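Local coordinates for SIR4-interacting protein SIF2 (Saccharomyces cerevisiae, PDB 1R5M) that antagonizes telomeric silencing in yeast and belongs to the Set3C corepressor complex, at residues S154-I165 with V210-F220. Sequence-based numbering, arbitrary orientation.
Sequences SVKWNKDGTHII and VDVEWVDDDKF
Two successive blades of the WD40 beta-propeller, those of repeats WD 3 and WD 4, meet where Trp214 inserts its indole between Asn158 and Ile165. Asn158 CB lies 3.4 Å from the centroid of the six-membered ring of Trp214 and 11° off its normal, a CH-pi contact over the face. Ile165 CD1 covers the opposite face, 3.5 Å from the centroid of the five-membered ring. The indole's rotation is set by Trp214 NE1, which donates to Lys156 O at 2.9 Å; that oxygen lies in the ring plane, yet the donor stands well above the carbonyl plane. Lys156 O also accepts from Ile165 N, so one carbonyl serves both the hairpin and the neighbouring blade. With an alanine here in place of Trp214 the indole N-H is gone, and Lys156 O would probably keep only Ile165 N of its two donors, while a gap is likely to open between Asn158 and Ile165.

Farther along the contact, the Lys156 chain, bent at chi2 (-68°) and chi4 (69°), brings NZ to three acceptors. The bond from Lys156 NZ to Val212 O, 2.7 Å, runs nearly straight on from the carbonyl. Salt bridges of 3.1 Å join Lys156 NZ to Asp211 OD1, met on the syn side but tilted out of the carboxylate plane, and to Glu213 OE1, met from above the carboxylate plane. Their second oxygens, Asp211 OD2 and Glu213 OE2, bond Leu253 N and Phe255 N, linking this network to strand 250-256 of WD 5. Leu175 of strand 173-177 also touches Trp214 and Phe220, while the side chain of Trp157 leaves the backbone away from 210-220 and touches strand 122-127 of WD 2.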
loop_
_atom_site.group_PDB
_atom_site.type_symbol
_atom_site.label_atom_id
_atom_site.label_comp_id
_atom_site.label_asym_id
_atom_site.label_seq_id
_atom_site.Cartn_x
_atom_site.Cartn_y
_atom_site.Cartn_z
ATOM N N SER A 154 8.811 2.146 0.530
ATOM C CA SER A 154 7.756 2.452 1.484
ATOM C C SER A 154 7.993 3.771 2.208
ATOM O O SER A 154 9.129 4.125 2.525
ATOM C CB SER A 154 7.643 1.314 2.508
ATOM O OG SER A 154 6.562 1.525 3.404
ATOM N N VAL A 155 6.905 4.498 2.444
ATOM C CA VAL A 155 6.937 5.767 3.168
ATOM C C VAL A 155 5.664 5.815 4.003
ATOM O O VAL A 155 4.562 5.703 3.464
ATOM C CB VAL A 155 6.942 6.988 2.225
ATOM C CG1 VAL A 155 6.826 8.276 3.042
ATOM C CG2 VAL A 155 8.221 7.007 1.406
ATOM N N LYS A 156 5.819 5.962 5.316
ATOM C CA LYS A 156 4.669 6.013 6.216
ATOM C C LYS A 156 4.727 7.262 7.095
ATOM O O LYS A 156 5.765 7.573 7.680
ATOM C CB LYS A 156 4.626 4.764 7.110
ATOM C CG LYS A 156 4.434 3.433 6.371
ATOM C CD LYS A 156 3.048 3.330 5.756
ATOM C CE LYS A 156 2.803 1.963 5.100
ATOM N NZ LYS A 156 2.707 0.826 6.066
ATOM N N TRP A 157 3.601 7.966 7.174
ATOM C CA TRP A 157 3.479 9.174 7.988
ATOM C C TRP A 157 2.968 8.824 9.375
ATOM O O TRP A 157 2.149 7.916 9.526
ATOM C CB TRP A 157 2.455 10.135 7.389
ATOM C CG TRP A 157 2.854 10.848 6.154
ATOM C CD1 TRP A 157 2.837 10.364 4.878
ATOM C CD2 TRP A 157 3.246 12.217 6.063
ATOM N NE1 TRP A 157 3.186 11.359 3.992
ATOM C CE2 TRP A 157 3.443 12.507 4.695
ATOM C CE3 TRP A 157 3.447 13.233 7.009
ATOM C CZ2 TRP A 157 3.830 13.773 4.246
ATOM C CZ3 TRP A 157 3.832 14.492 6.563
ATOM C CH2 TRP A 157 4.019 14.750 5.193
ATOM N N ASN A 158 3.421 9.553 10.390
ATOM C CA ASN A 158 2.926 9.292 11.733
ATOM C C ASN A 158 1.617 10.063 11.907
ATOM O O ASN A 158 1.229 10.844 11.035
ATOM C CB ASN A 158 3.974 9.679 12.790
ATOM C CG ASN A 158 4.036 11.165 13.058
ATOM O OD1 ASN A 158 3.823 11.985 12.168
ATOM N ND2 ASN A 158 4.353 11.520 14.300
ATOM N N LYS A 159 0.945 9.825 13.028
ATOM C CA LYS A 159 -0.347 10.429 13.338
ATOM C C LYS A 159 -0.517 11.933 13.111
ATOM O O LYS A 159 -1.426 12.354 12.394
ATOM C CB LYS A 159 -0.723 10.093 14.785
ATOM C CG LYS A 159 -2.127 10.516 15.191
ATOM C CD LYS A 159 -3.181 9.737 14.422
ATOM C CE LYS A 159 -4.589 10.163 14.815
ATOM N NZ LYS A 159 -5.622 9.426 14.034
ATOM N N ASP A 160 0.345 12.742 13.715
ATOM C CA ASP A 160 0.216 14.192 13.579
ATOM C C ASP A 160 0.903 14.846 12.381
ATOM O O ASP A 160 0.923 16.072 12.272
ATOM C CB ASP A 160 0.670 14.882 14.866
ATOM C CG ASP A 160 2.002 14.372 15.361
ATOM O OD1 ASP A 160 2.924 14.219 14.536
ATOM O OD2 ASP A 160 2.129 14.130 16.580
ATOM N N GLY A 161 1.464 14.036 11.486
ATOM C CA GLY A 161 2.109 14.574 10.299
ATOM C C GLY A 161 3.416 15.318 10.503
ATOM O O GLY A 161 3.747 16.223 9.730
ATOM N N THR A 162 4.171 14.925 11.523
ATOM C CA THR A 162 5.441 15.570 11.828
ATOM C C THR A 162 6.647 14.700 11.490
ATOM O O THR A 162 7.760 15.203 11.347
ATOM C CB THR A 162 5.521 15.952 13.318
ATOM O OG1 THR A 162 5.331 14.785 14.127
ATOM C CG2 THR A 162 4.446 16.977 13.662
ATOM N N HIS A 163 6.428 13.395 11.367
ATOM C CA HIS A 163 7.515 12.474 11.059
ATOM C C HIS A 163 7.105 11.446 10.027
ATOM O O HIS A 163 5.929 11.119 9.892
ATOM C CB HIS A 163 7.953 11.700 12.307
ATOM C CG HIS A 163 8.481 12.561 13.410
ATOM N ND1 HIS A 163 7.664 13.312 14.225
ATOM C CD2 HIS A 163 9.746 12.787 13.832
ATOM C CE1 HIS A 163 8.403 13.963 15.105
ATOM N NE2 HIS A 163 9.671 13.663 14.888
ATOM N N ILE A 164 8.089 10.941 9.292
ATOM C CA ILE A 164 7.831 9.884 8.327
ATOM C C ILE A 164 8.952 8.871 8.453
ATOM O O ILE A 164 10.040 9.182 8.952
ATOM C CB ILE A 164 7.814 10.362 6.844
ATOM C CG1 ILE A 164 9.163 10.968 6.458
ATOM C CG2 ILE A 164 6.677 11.340 6.618
ATOM C CD1 ILE A 164 9.340 11.130 4.948
ATOM N N ILE A 165 8.661 7.647 8.034
ATOM C CA ILE A 165 9.652 6.582 8.008
ATOM C C ILE A 165 9.717 6.230 6.535
ATOM O O ILE A 165 8.679 6.078 5.888
ATOM C CB ILE A 165 9.195 5.320 8.750
ATOM C CG1 ILE A 165 8.960 5.626 10.223
ATOM C CG2 ILE A 165 10.245 4.223 8.593
ATOM C CD1 ILE A 165 8.122 4.581 10.899
ATOM N N VAL A 210 9.501 -5.269 2.501
ATOM C CA VAL A 210 9.191 -4.062 1.747
ATOM C C VAL A 210 8.147 -3.146 2.379
ATOM O O VAL A 210 7.482 -2.383 1.679
ATOM C CB VAL A 210 8.713 -4.433 0.329
ATOM C CG1 VAL A 210 9.840 -5.115 -0.441
ATOM C CG2 VAL A 210 7.505 -5.363 0.414
ATOM N N ASP A 211 7.991 -3.219 3.695
ATOM C CA ASP A 211 7.017 -2.361 4.366
ATOM C C ASP A 211 7.530 -1.967 5.748
ATOM O O ASP A 211 8.404 -2.627 6.308
ATOM C CB ASP A 211 5.674 -3.096 4.502
ATOM C CG ASP A 211 4.475 -2.153 4.506
ATOM O OD1 ASP A 211 4.675 -0.922 4.415
ATOM O OD2 ASP A 211 3.328 -2.651 4.590
ATOM N N VAL A 212 6.992 -0.864 6.267
ATOM C CA VAL A 212 7.310 -0.354 7.601
ATOM C C VAL A 212 5.975 0.171 8.130
ATOM O O VAL A 212 5.021 0.303 7.367
ATOM C CB VAL A 212 8.338 0.803 7.565
ATOM C CG1 VAL A 212 9.665 0.310 6.995
ATOM C CG2 VAL A 212 7.795 1.959 6.746
ATOM N N GLU A 213 5.889 0.484 9.419
ATOM C CA GLU A 213 4.614 0.950 9.955
ATOM C C GLU A 213 4.732 1.628 11.313
ATOM O O GLU A 213 5.567 1.250 12.131
ATOM C CB GLU A 213 3.645 -0.244 10.064
ATOM C CG GLU A 213 2.280 0.076 10.670
ATOM C CD GLU A 213 1.385 0.871 9.733
ATOM O OE1 GLU A 213 1.920 1.676 8.941
ATOM O OE2 GLU A 213 0.148 0.704 9.794
ATOM N N TRP A 214 3.899 2.638 11.543
ATOM C CA TRP A 214 3.882 3.332 12.828
ATOM C C TRP A 214 2.911 2.574 13.724
ATOM O O TRP A 214 1.840 2.169 13.272
ATOM C CB TRP A 214 3.386 4.776 12.676
ATOM C CG TRP A 214 4.370 5.697 12.036
ATOM C CD1 TRP A 214 4.507 5.954 10.704
ATOM C CD2 TRP A 214 5.380 6.461 12.702
ATOM N NE1 TRP A 214 5.546 6.832 10.497
ATOM C CE2 TRP A 214 6.099 7.159 11.708
ATOM C CE3 TRP A 214 5.749 6.625 14.045
ATOM C CZ2 TRP A 214 7.171 8.010 12.014
ATOM C CZ3 TRP A 214 6.815 7.472 14.351
ATOM C CH2 TRP A 214 7.513 8.153 13.337
ATOM N N VAL A 215 3.275 2.386 14.988
ATOM C CA VAL A 215 2.394 1.675 15.913
ATOM C C VAL A 215 1.980 2.554 17.087
ATOM O O VAL A 215 1.307 2.099 18.015
ATOM C CB VAL A 215 3.050 0.375 16.436
ATOM C CG1 VAL A 215 3.317 -0.563 15.273
ATOM C CG2 VAL A 215 4.338 0.685 17.178
ATOM N N ASP A 216 2.394 3.815 17.030
ATOM C CA ASP A 216 2.064 4.813 18.041
ATOM C C ASP A 216 2.569 6.143 17.489
ATOM O O ASP A 216 3.255 6.171 16.469
ATOM C CB ASP A 216 2.750 4.501 19.374
ATOM C CG ASP A 216 2.008 5.089 20.566
ATOM O OD1 ASP A 216 1.190 6.014 20.371
ATOM O OD2 ASP A 216 2.250 4.628 21.702
ATOM N N ASP A 217 2.227 7.243 18.150
ATOM C CA ASP A 217 2.662 8.554 17.687
ATOM C C ASP A 217 4.185 8.647 17.626
ATOM O O ASP A 217 4.736 9.401 16.821
ATOM C CB ASP A 217 2.116 9.647 18.612
ATOM C CG ASP A 217 0.597 9.698 18.622
ATOM O OD1 ASP A 217 0.002 9.950 17.554
ATOM O OD2 ASP A 217 -0.001 9.486 19.697
ATOM N N ASP A 218 4.860 7.869 18.468
ATOM C CA ASP A 218 6.317 7.891 18.525
ATOM C C ASP A 218 6.964 6.509 18.502
ATOM O O ASP A 218 8.093 6.345 18.955
ATOM C CB ASP A 218 6.760 8.631 19.790
ATOM C CG ASP A 218 6.414 7.870 21.055
ATOM O OD1 ASP A 218 5.366 7.184 21.072
ATOM O OD2 ASP A 218 7.182 7.964 22.037
ATOM N N LYS A 219 6.254 5.514 17.982
ATOM C CA LYS A 219 6.795 4.160 17.919
ATOM C C LYS A 219 6.517 3.584 16.540
ATOM O O LYS A 219 5.486 3.881 15.937
ATOM C CB LYS A 219 6.154 3.272 18.987
ATOM C CG LYS A 219 6.277 3.811 20.406
ATOM C CD LYS A 219 5.544 2.914 21.391
ATOM C CE LYS A 219 5.522 3.525 22.789
ATOM N NZ LYS A 219 4.810 4.835 22.809
ATOM N N PHE A 220 7.435 2.767 16.045
ATOM C CA PHE A 220 7.273 2.179 14.725
ATOM C C PHE A 220 7.960 0.826 14.605
ATOM O O PHE A 220 8.761 0.443 15.459
ATOM C CB PHE A 220 7.809 3.148 13.666
ATOM C CG PHE A 220 9.248 3.556 13.877
ATOM C CD1 PHE A 220 10.284 2.840 13.286
ATOM C CD2 PHE A 220 9.562 4.659 14.663
ATOM C CE1 PHE A 220 11.612 3.219 13.470
ATOM C CE2 PHE A 220 10.888 5.048 14.855
ATOM C CZ PHE A 220 11.916 4.325 14.257
HETATM O O HOH W 1 4.291 0.501 2.067
HETATM O O HOH W 2 1.267 -1.088 4.108
HETATM O O HOH W 3 1.596 7.509 14.344
#